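Local atomic coordinates of hypothetical protein (Uncultured marine organism, PDB entry 2OD5), a protein that is of unknown function but, as a small winged-helix-like member of the helix-turn-helix clan, probably binds nucleic acid. Residues V64-R69 against G76-E81; R15-I20 against G52-K57; R29-I34 against C80-R85. One frame throughout, in Å; residues are numbered along the deposited sequence. Where two conformers were deposited one is given.

Contact 1 (V64-R69 against G76-E81); sequences VGYIKR and GYDICE
Arg69 lays its CB over one face of the Tyr77 ring, 3.9 Å from the ring centroid and offset toward the rim, a CH-pi contact, while in the conformer described the Tyr66 ring is met at its edge by Cys80 SG, 3.6 Å from Tyr66 CD2. The two rings decorate opposite faces of the beta hairpin that forms the wing of this winged-helix-like fold. In that same conformer of Tyr66, Asp78 comes to the ring obliquely. Strands 61-71 and 75-84 run antiparallel here, the segment axes 170° apart. Hydrogen-bonded pairs Gly65-Glu81, Ile67-Ile79 and Arg69-Tyr77 alternate with the non-hydrogen-bonded pairs Tyr66-Cys80 and Lys68-Asp78. The straightest of the rungs is Arg69 N to Tyr77 O, with 173° at the hydrogen. On the Tyr77 face, Ile67 and Ile79 lie side by side, CB of Ile67 3.7 Å from CD1 of Ile79. Tyr77 CG sits between its own backbone N and carbonyl carbon (chi1 58°), which brings the ring face under CB of its cross-strand neighbour Arg69. The arginine bends at chi2, and its guanidinium leaves the ring behind; its NE bonds Ser74 OG near the turn. On the other face, the aliphatic start of Lys68 runs alongside Asp78, Lys68 CG lying 3.1 Å from Asp78 OD1. Where Val64 and Gly65 both face Glu81, the ladder carries a classic beta bulge: Val64 N gives Glu81 O a 2.8 Å bond and Gly65 N adds a weak one. A water spans the bulge, donating to Val64 O and, at 2.7 Å, to Glu81 OE1.

Contact 2 (R15-I20 against G52-K57); sequences RIREKI and GNVLSK. With EDO (1,2-ethanediol), chain F.
Ile20 meets the helix 48-57 with two methyls: CG2 lies 3.8 Å from Leu55 CD2, and CD1 reaches Val54 CG1 at 4.0 Å. Helices 9-23 and 48-57 are the first and third helices of a helix-turn-helix type bundle, and their segments cross at -75° with axes 10.8 Å apart, so side chains rather than backbones make the join. Val54 CG1 is shared, since Ile16 CG2 approaches it more loosely and the CG methylene of Arg17 borders it at 4.2 Å. Holding CG1 opposite its backbone N (chi1 169°), Val54 aims this branch at the first helix. Leu55 leaves its backbone away from that helix, yet its CD2 branch returns to touch Ile20.

At the solvent side, Arg17 stretches across in a chain extended from CG to NE, which carries its guanidinium past Val54 to the last turn of helix 48-57. There, in the conformer described, Lys57 CG stands at the guanidinium edge, 3.8 Å from Arg17 NH2. One water links the helices, lying in the guanidinium plane, accepting from Arg17 NH2 at 2.8 Å and donating to Val54 O. Asp58, just beyond the segment, offers Arg17 a long, weak ion pair. Farther inward, Ile34 and Ile38 of helix 31-39 and Ile61 of strand 61-71 close around Ile20, and Trp82 backs Leu55. On another side of helix 9-23 an ethanediol, probably from the crystallisation liquor, is held by Glu7 and Thr8 and by Arg15, whose NE donates to its O2 at 2.6 Å.

Contact 3 (R29-I34 against C80-R85); sequences RNTAEI and CEWATR
Arg29 opens the short edge strand of this winged-helix-like sheet, pairing in both directions with Trp82: its N donates to Trp82 O, and its O accepts from Trp82 N at 2.9 Å. Its side chain folds back to Glu33, NE meeting OE2 at 3.0 Å from above the carboxylate plane in a salt bridge. Asn30 faces Glu81 across the strands and caps helix 31-39. With CG set between backbone N and carbonyl carbon (chi1 71°), its OD1 takes Glu33 N, while Glu33 OE1 takes Asn30 N on the anti side at 171°, completing a capping box. Thr31 continues the join from the first helical turn, its N bonding Cys80 O at 3.0 Å and its OG1 accepting from Trp82 NE1 at 2.9 Å, in the plane of the indole. Ile34, a turn later, crosses Trp82 at about a right angle. From helix 48-57, Leu51 touches Thr31 and Ile34, and Leu55 touches Trp82. A leucine in place of Trp82 would probably leave Thr31 OG1 without its indole donor and open a gap beside Ile34 and Leu55. The atom that Ile34 brings to the indole is CD1, 3.8 Å from Trp82 CD1.

Strand 75-84 is the middle strand of the three-stranded antiparallel sheet and unites contacts 1 and 3: it pairs with 61-71 in one and with 29-30 in the other. Cys80 and Glu81 serve both, and the contact centres lie about 10 Å apart. Contact 2 joins two helices of the bundle, with its centre about 10 Å from that of contact 3 but about 18 Å from that of contact 1, which it does not touch. Along the chain the segments of contacts 2 and 3 alternate, whereas contact 2 closes before contact 1 opens. Contact 3 thus connects core and wing: Leu55 CD1 packs 3.4 Å from Trp82 NE1, and Ile79 CG2 lies against Asn30 CB.

Contact 1 (V64-R69 against G76-E81)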
loop_
_atom_site.group_PDB
_atom_site.type_symbol
_atom_site.label_atom_id
_atom_site.label_comp_id
_atom_site.label_asym_id
_atom_site.label_seq_id
_atom_site.Cartn_x
_atom_site.Cartn_y
_atom_site.Cartn_z
ATOM N N VAL A 64 -0.346 -3.895 8.011
ATOM C CA VAL A 64 -1.067 -4.047 9.261
ATOM C C VAL A 64 -2.081 -5.190 9.259
ATOM O O VAL A 64 -2.644 -5.511 10.290
ATOM C CB VAL A 64 -1.783 -2.747 9.673
ATOM C CG1 VAL A 64 -0.730 -1.638 9.952
ATOM C CG2 VAL A 64 -2.756 -2.298 8.640
ATOM N N GLY A 65 -2.282 -5.790 8.111
ATOM C CA GLY A 65 -3.193 -6.922 8.006
ATOM C C GLY A 65 -3.166 -7.578 6.664
ATOM O O GLY A 65 -2.650 -7.027 5.694
ATOM N N TYR A 66 -3.757 -8.772 6.625
ATOM C CA TYR A 66 -3.701 -9.651 5.493
ATOM C C TYR A 66 -4.931 -10.571 5.509
ATOM O O TYR A 66 -5.235 -11.050 6.604
ATOM C CB TYR A 66 -2.426 -10.458 5.751
ATOM C CG TYR A 66 -2.049 -11.545 4.789
ATOM C CD1 TYR A 66 -2.242 -12.875 5.119
ATOM C CD2 TYR A 66 -1.428 -11.248 3.580
ATOM C CE1 TYR A 66 -1.861 -13.887 4.259
ATOM C CE2 TYR A 66 -1.039 -12.263 2.706
ATOM C CZ TYR A 66 -1.260 -13.573 3.061
ATOM O OH TYR A 66 -0.903 -14.589 2.215
ATOM N N ILE A 67 -5.498 -10.861 4.343
ATOM C CA ILE A 67 -6.406 -11.985 4.119
ATOM C C ILE A 67 -5.891 -12.717 2.904
ATOM O O ILE A 67 -5.646 -12.113 1.866
ATOM C CB ILE A 67 -7.845 -11.519 3.845
ATOM C CG1 ILE A 67 -8.420 -10.802 5.065
ATOM C CG2 ILE A 67 -8.792 -12.699 3.514
ATOM C CD1 ILE A 67 -9.638 -9.991 4.721
ATOM N N LYS A 68 -5.733 -14.019 3.029
ATOM C CA LYS A 68 -5.430 -14.865 1.898
ATOM C C LYS A 68 -6.642 -15.765 1.705
ATOM O O LYS A 68 -7.130 -16.343 2.670
ATOM C CB LYS A 68 -4.198 -15.701 2.199
ATOM C CG LYS A 68 -3.740 -16.626 1.064
ATOM C CD LYS A 68 -2.531 -17.492 1.524
ATOM C CE LYS A 68 -1.937 -18.331 0.396
ATOM N NZ LYS A 68 -2.981 -19.141 -0.285
ATOM N N ARG A 69 -7.109 -15.853 0.477
ATOM C CA ARG A 69 -8.200 -16.739 0.138
ATOM C C ARG A 69 -7.694 -17.748 -0.858
ATOM O O ARG A 69 -6.976 -17.402 -1.798
ATOM C CB ARG A 69 -9.365 -15.952 -0.462
ATOM C CG ARG A 69 -10.479 -16.780 -1.065
ATOM C CD ARG A 69 -11.176 -17.624 -0.060
ATOM N NE ARG A 69 -11.980 -18.657 -0.681
ATOM C CZ ARG A 69 -12.659 -19.575 -0.012
ATOM N NH1 ARG A 69 -12.616 -19.594 1.305
ATOM N NH2 ARG A 69 -13.358 -20.469 -0.667
ATOM N N GLY A 76 -6.926 -18.503 -5.941
ATOM C CA GLY A 76 -6.243 -17.891 -4.811
ATOM C C GLY A 76 -5.985 -16.407 -5.021
ATOM O O GLY A 76 -5.717 -15.967 -6.133
ATOM N N TYR A 77 -6.078 -15.627 -3.954
ATOM C CA TYR A 77 -5.661 -14.247 -3.986
ATOM C C TYR A 77 -5.418 -13.764 -2.565
ATOM O O TYR A 77 -5.825 -14.427 -1.603
ATOM C CB TYR A 77 -6.709 -13.380 -4.655
ATOM C CG TYR A 77 -8.080 -13.418 -4.033
ATOM C CD1 TYR A 77 -8.426 -12.581 -2.993
ATOM C CD2 TYR A 77 -9.049 -14.278 -4.528
ATOM C CE1 TYR A 77 -9.700 -12.610 -2.460
ATOM C CE2 TYR A 77 -10.299 -14.334 -3.994
ATOM C CZ TYR A 77 -10.633 -13.491 -2.982
ATOM O OH TYR A 77 -11.911 -13.588 -2.503
ATOM N N ASP A 78 -4.687 -12.658 -2.448
ATOM C CA ASP A 78 -4.383 -12.043 -1.160
ATOM C C ASP A 78 -4.898 -10.623 -1.179
ATOM O O ASP A 78 -4.959 -10.005 -2.233
ATOM C CB ASP A 78 -2.865 -11.896 -0.945
ATOM C CG ASP A 78 -2.147 -13.191 -0.902
ATOM O OD1 ASP A 78 -2.802 -14.237 -0.732
ATOM O OD2 ASP A 78 -0.906 -13.161 -1.043
ATOM N N ILE A 79 -5.240 -10.095 -0.007
ATOM C CA ILE A 79 -5.569 -8.685 0.126
ATOM C C ILE A 79 -4.731 -8.223 1.317
ATOM O O ILE A 79 -4.812 -8.823 2.378
ATOM C CB ILE A 79 -7.057 -8.442 0.507
ATOM C CG1 ILE A 79 -8.000 -9.281 -0.338
ATOM C CG2 ILE A 79 -7.386 -6.941 0.345
ATOM C CD1 ILE A 79 -8.499 -10.522 0.364
ATOM N N CYS A 80 -3.945 -7.177 1.162
ATOM C CA CYS A 80 -3.127 -6.685 2.283
ATOM C C CYS A 80 -3.598 -5.295 2.662
ATOM O O CYS A 80 -4.099 -4.538 1.812
ATOM C CB CYS A 80 -1.655 -6.668 1.913
ATOM S SG CYS A 80 -1.012 -8.347 1.564
ATOM N N GLU A 81 -3.451 -4.976 3.943
ATOM C CA GLU A 81 -3.858 -3.705 4.496
ATOM C C GLU A 81 -2.600 -2.977 4.930
ATOM O O GLU A 81 -1.717 -3.576 5.571
ATOM C CB GLU A 81 -4.744 -3.926 5.730
ATOM C CG GLU A 81 -6.065 -4.617 5.412
ATOM C CD GLU A 81 -6.641 -5.408 6.561
ATOM O OE1 GLU A 81 -6.177 -5.292 7.708
ATOM O OE2 GLU A 81 -7.554 -6.180 6.300
HETATM O O HOH W 1 -5.485 -4.758 10.293
#

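Contact 2 (R15-I20 against G52-K57)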
loop_
_atom_site.group_PDB
_atom_site.type_symbol
_atom_site.label_atom_id
_atom_site.label_comp_id
_atom_site.label_asym_id
_atom_site.label_seq_id
_atom_site.Cartn_x
_atom_site.Cartn_y
_atom_site.Cartn_z
ATOM N N ARG A 15 7.468 9.860 -6.411
ATOM C CA ARG A 15 6.167 10.497 -6.583
ATOM C C ARG A 15 5.053 9.586 -6.057
ATOM O O ARG A 15 4.123 10.036 -5.387
ATOM C CB ARG A 15 5.953 10.762 -8.073
ATOM C CG ARG A 15 4.909 11.787 -8.427
ATOM C CD ARG A 15 5.152 12.347 -9.860
ATOM N NE ARG A 15 5.427 11.291 -10.852
ATOM C CZ ARG A 15 4.516 10.699 -11.627
ATOM N NH1 ARG A 15 3.228 11.017 -11.550
ATOM N NH2 ARG A 15 4.898 9.759 -12.484
ATOM N N ILE A 16 5.152 8.311 -6.397
ATOM C CA ILE A 16 4.170 7.301 -5.977
ATOM C C ILE A 16 4.145 7.190 -4.451
ATOM O O ILE A 16 3.070 7.181 -3.850
ATOM C CB ILE A 16 4.467 5.949 -6.603
ATOM C CG1 ILE A 16 4.174 5.995 -8.115
ATOM C CG2 ILE A 16 3.581 4.861 -6.006
ATOM C CD1 ILE A 16 4.409 4.668 -8.850
ATOM N N ARG A 17 5.323 7.127 -3.829
ATOM C CA ARG A 17 5.403 7.061 -2.366
ATOM C C ARG A 17 4.714 8.223 -1.702
ATOM O O ARG A 17 4.047 8.034 -0.698
ATOM C CB ARG A 17 6.835 7.031 -1.864
ATOM C CG ARG A 17 7.567 5.750 -2.093
ATOM C CD ARG A 17 8.979 5.898 -1.537
ATOM N NE ARG A 17 9.657 4.620 -1.455
ATOM C CZ ARG A 17 10.912 4.464 -1.040
ATOM N NH1 ARG A 17 11.633 5.514 -0.676
ATOM N NH2 ARG A 17 11.455 3.252 -0.984
ATOM N N GLU A 18 4.906 9.441 -2.213
ATOM C CA GLU A 18 4.289 10.612 -1.606
ATOM C C GLU A 18 2.769 10.559 -1.723
ATOM O O GLU A 18 2.054 10.932 -0.796
ATOM C CB GLU A 18 4.843 11.898 -2.237
ATOM C CG GLU A 18 6.343 12.061 -2.044
ATOM N N LYS A 19 2.269 10.098 -2.864
ATOM C CA LYS A 19 0.821 9.955 -3.026
ATOM C C LYS A 19 0.238 8.932 -2.060
ATOM O O LYS A 19 -0.811 9.164 -1.459
ATOM C CB LYS A 19 0.479 9.502 -4.436
ATOM C CG LYS A 19 0.630 10.550 -5.467
ATOM C CD LYS A 19 -0.000 10.051 -6.752
ATOM C CE LYS A 19 0.296 10.979 -7.901
ATOM N NZ LYS A 19 -0.772 11.992 -8.098
ATOM N N ILE A 20 0.916 7.791 -1.947
ATOM C CA ILE A 20 0.455 6.722 -1.081
ATOM C C ILE A 20 0.380 7.231 0.373
ATOM O O ILE A 20 -0.610 7.024 1.067
ATOM C CB ILE A 20 1.363 5.475 -1.155
ATOM C CG1 ILE A 20 1.326 4.805 -2.539
ATOM C CG2 ILE A 20 0.949 4.489 -0.084
ATOM C CD1 ILE A 20 2.478 3.805 -2.759
ATOM N N GLY A 52 2.904 -3.581 -4.745
ATOM C CA GLY A 52 3.256 -4.404 -3.590
ATOM C C GLY A 52 4.720 -4.267 -3.227
ATOM O O GLY A 52 5.065 -4.187 -2.046
ATOM N N ASN A 53 5.592 -4.242 -4.245
ATOM C CA ASN A 53 7.013 -4.037 -4.018
ATOM C C ASN A 53 7.309 -2.663 -3.413
ATOM O O ASN A 53 8.090 -2.552 -2.455
ATOM C CB ASN A 53 7.802 -4.217 -5.321
ATOM C CG ASN A 53 7.809 -5.667 -5.793
ATOM O OD1 ASN A 53 7.610 -6.582 -4.990
ATOM N ND2 ASN A 53 8.020 -5.881 -7.101
ATOM N N VAL A 54 6.687 -1.631 -3.965
ATOM C CA VAL A 54 6.880 -0.279 -3.486
ATOM C C VAL A 54 6.460 -0.172 -2.027
ATOM O O VAL A 54 7.150 0.438 -1.204
ATOM C CB VAL A 54 6.066 0.743 -4.315
ATOM C CG1 VAL A 54 6.061 2.135 -3.620
ATOM C CG2 VAL A 54 6.615 0.808 -5.747
ATOM N N LEU A 55 5.311 -0.735 -1.710
ATOM C CA LEU A 55 4.777 -0.662 -0.342
ATOM C C LEU A 55 5.680 -1.387 0.634
ATOM O O LEU A 55 5.921 -0.895 1.741
ATOM C CB LEU A 55 3.356 -1.257 -0.293
ATOM C CG LEU A 55 2.242 -0.468 -0.994
ATOM C CD1 LEU A 55 0.955 -1.345 -1.109
ATOM C CD2 LEU A 55 1.949 0.814 -0.282
ATOM N N SER A 56 6.179 -2.555 0.237
ATOM C CA SER A 56 7.091 -3.348 1.104
ATOM C C SER A 56 8.407 -2.657 1.320
ATOM O O SER A 56 8.947 -2.651 2.453
ATOM C CB SER A 56 7.367 -4.716 0.477
ATOM O OG SER A 56 6.196 -5.485 0.507
ATOM N N LYS A 57 8.935 -2.058 0.258
ATOM C CA LYS A 57 10.239 -1.404 0.294
ATOM C C LYS A 57 10.227 -0.066 1.046
ATOM O O LYS A 57 11.240 0.348 1.602
ATOM C CB LYS A 57 10.779 -1.194 -1.128
ATOM C CG LYS A 57 12.114 -0.460 -1.160
ATOM C CD LYS A 57 12.876 -0.594 -2.464
ATOM C CE LYS A 57 14.253 0.052 -2.299
ATOM N NZ LYS A 57 14.870 0.396 -3.605
HETATM C C1 EDO F . 8.305 10.225 -13.649
HETATM O O1 EDO F . 9.713 10.239 -13.387
HETATM C C2 EDO F . 7.689 11.506 -13.100
HETATM O O2 EDO F . 7.857 11.582 -11.679
HETATM O O HOH W 2 9.387 1.829 -2.152
#

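Contact 3 (R29-I34 against C80-R85)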
loop_
_atom_site.group_PDB
_atom_site.type_symbol
_atom_site.label_atom_id
_atom_site.label_comp_id
_atom_site.label_asym_id
_atom_site.label_seq_id
_atom_site.Cartn_x
_atom_site.Cartn_y
_atom_site.Cartn_z
ATOM N N ARG A 29 -5.565 1.362 4.439
ATOM C CA ARG A 29 -6.305 0.997 3.218
ATOM C C ARG A 29 -5.692 -0.246 2.622
ATOM O O ARG A 29 -4.529 -0.555 2.865
ATOM C CB ARG A 29 -6.249 2.136 2.167
ATOM C CG ARG A 29 -6.788 3.465 2.657
ATOM C CD ARG A 29 -8.250 3.396 3.104
ATOM N NE ARG A 29 -9.160 3.639 2.008
ATOM C CZ ARG A 29 -9.564 4.849 1.617
ATOM N NH1 ARG A 29 -9.132 5.954 2.216
ATOM N NH2 ARG A 29 -10.388 4.948 0.590
ATOM N N ASN A 30 -6.468 -0.976 1.830
ATOM C CA ASN A 30 -5.956 -2.192 1.219
ATOM C C ASN A 30 -5.295 -1.914 -0.133
ATOM O O ASN A 30 -5.408 -0.806 -0.695
ATOM C CB ASN A 30 -7.039 -3.306 1.154
ATOM C CG ASN A 30 -8.115 -3.027 0.152
ATOM O OD1 ASN A 30 -7.847 -2.642 -0.990
ATOM N ND2 ASN A 30 -9.353 -3.252 0.555
ATOM N N THR A 31 -4.531 -2.874 -0.622
ATOM C CA THR A 31 -3.703 -2.669 -1.804
ATOM C C THR A 31 -4.526 -2.253 -3.030
ATOM O O THR A 31 -4.087 -1.414 -3.824
ATOM C CB THR A 31 -2.891 -3.946 -2.187
ATOM O OG1 THR A 31 -2.093 -4.380 -1.080
ATOM C CG2 THR A 31 -1.932 -3.648 -3.364
ATOM N N ALA A 32 -5.712 -2.824 -3.155
ATOM C CA ALA A 32 -6.624 -2.506 -4.258
ATOM C C ALA A 32 -7.085 -1.057 -4.237
ATOM O O ALA A 32 -7.147 -0.389 -5.280
ATOM C CB ALA A 32 -7.850 -3.465 -4.214
ATOM N N GLU A 33 -7.493 -0.582 -3.059
ATOM C CA GLU A 33 -7.866 0.809 -2.891
ATOM C C GLU A 33 -6.690 1.747 -3.199
ATOM O O GLU A 33 -6.859 2.797 -3.832
ATOM C CB GLU A 33 -8.330 1.063 -1.463
ATOM C CG GLU A 33 -9.560 0.322 -1.031
ATOM C CD GLU A 33 -9.877 0.663 0.429
ATOM O OE1 GLU A 33 -9.147 0.168 1.357
ATOM O OE2 GLU A 33 -10.807 1.478 0.635
ATOM N N ILE A 34 -5.491 1.383 -2.757
ATOM C CA ILE A 34 -4.307 2.189 -2.993
ATOM C C ILE A 34 -4.005 2.257 -4.484
ATOM O O ILE A 34 -3.806 3.341 -5.041
ATOM C CB ILE A 34 -3.068 1.667 -2.208
ATOM C CG1 ILE A 34 -3.334 1.700 -0.683
ATOM C CG2 ILE A 34 -1.833 2.525 -2.513
ATOM C CD1 ILE A 34 -2.295 0.930 0.133
ATOM N N CYS A 80 -3.945 -7.177 1.162
ATOM C CA CYS A 80 -3.127 -6.685 2.283
ATOM C C CYS A 80 -3.598 -5.295 2.662
ATOM O O CYS A 80 -4.099 -4.538 1.812
ATOM C CB CYS A 80 -1.655 -6.668 1.913
ATOM S SG CYS A 80 -1.012 -8.347 1.564
ATOM N N GLU A 81 -3.451 -4.976 3.943
ATOM C CA GLU A 81 -3.858 -3.705 4.496
ATOM C C GLU A 81 -2.600 -2.977 4.930
ATOM O O GLU A 81 -1.717 -3.576 5.571
ATOM C CB GLU A 81 -4.744 -3.926 5.730
ATOM C CG GLU A 81 -6.065 -4.617 5.412
ATOM C CD GLU A 81 -6.641 -5.408 6.561
ATOM O OE1 GLU A 81 -6.177 -5.292 7.708
ATOM O OE2 GLU A 81 -7.554 -6.180 6.300
ATOM N N TRP A 82 -2.540 -1.687 4.609
ATOM C CA TRP A 82 -1.358 -0.879 4.857
ATOM C C TRP A 82 -1.701 0.417 5.568
ATOM O O TRP A 82 -2.763 0.990 5.346
ATOM C CB TRP A 82 -0.722 -0.544 3.518
ATOM C CG TRP A 82 -0.380 -1.675 2.689
ATOM C CD1 TRP A 82 -1.201 -2.288 1.774
ATOM C CD2 TRP A 82 0.839 -2.404 2.682
ATOM N NE1 TRP A 82 -0.542 -3.321 1.169
ATOM C CE2 TRP A 82 0.703 -3.422 1.707
ATOM C CE3 TRP A 82 2.052 -2.275 3.358
ATOM C CZ2 TRP A 82 1.721 -4.290 1.405
ATOM C CZ3 TRP A 82 3.070 -3.160 3.039
ATOM C CH2 TRP A 82 2.870 -4.165 2.092
ATOM N N ALA A 83 -0.762 0.915 6.373
ATOM C CA ALA A 83 -0.915 2.154 7.129
ATOM C C ALA A 83 0.411 2.878 7.126
ATOM O O ALA A 83 1.459 2.267 6.923
ATOM C CB ALA A 83 -1.309 1.821 8.579
ATOM N N THR A 84 0.405 4.169 7.402
ATOM C CA THR A 84 1.683 4.825 7.632
ATOM C C THR A 84 2.205 4.408 8.989
ATOM O O THR A 84 1.439 4.155 9.917
ATOM C CB THR A 84 1.590 6.356 7.536
ATOM O OG1 THR A 84 0.872 6.866 8.663
ATOM C CG2 THR A 84 0.958 6.825 6.189
ATOM N N ARG A 85 3.519 4.411 9.147
ATOM C CA ARG A 85 4.119 4.101 10.455
ATOM C C ARG A 85 3.654 5.068 11.532
ATOM O O ARG A 85 3.452 4.693 12.710
ATOM C CB ARG A 85 5.639 4.085 10.339
ATOM C CG ARG A 85 6.352 3.565 11.533
ATOM C CD ARG A 85 7.829 3.530 11.331
ATOM N NE ARG A 85 8.244 2.601 10.286
ATOM C CZ ARG A 85 8.482 1.305 10.480
ATOM N NH1 ARG A 85 8.360 0.759 11.691
ATOM N NH2 ARG A 85 8.857 0.550 9.469
HETATM O O HOH W 3 -2.565 -7.260 -1.646
#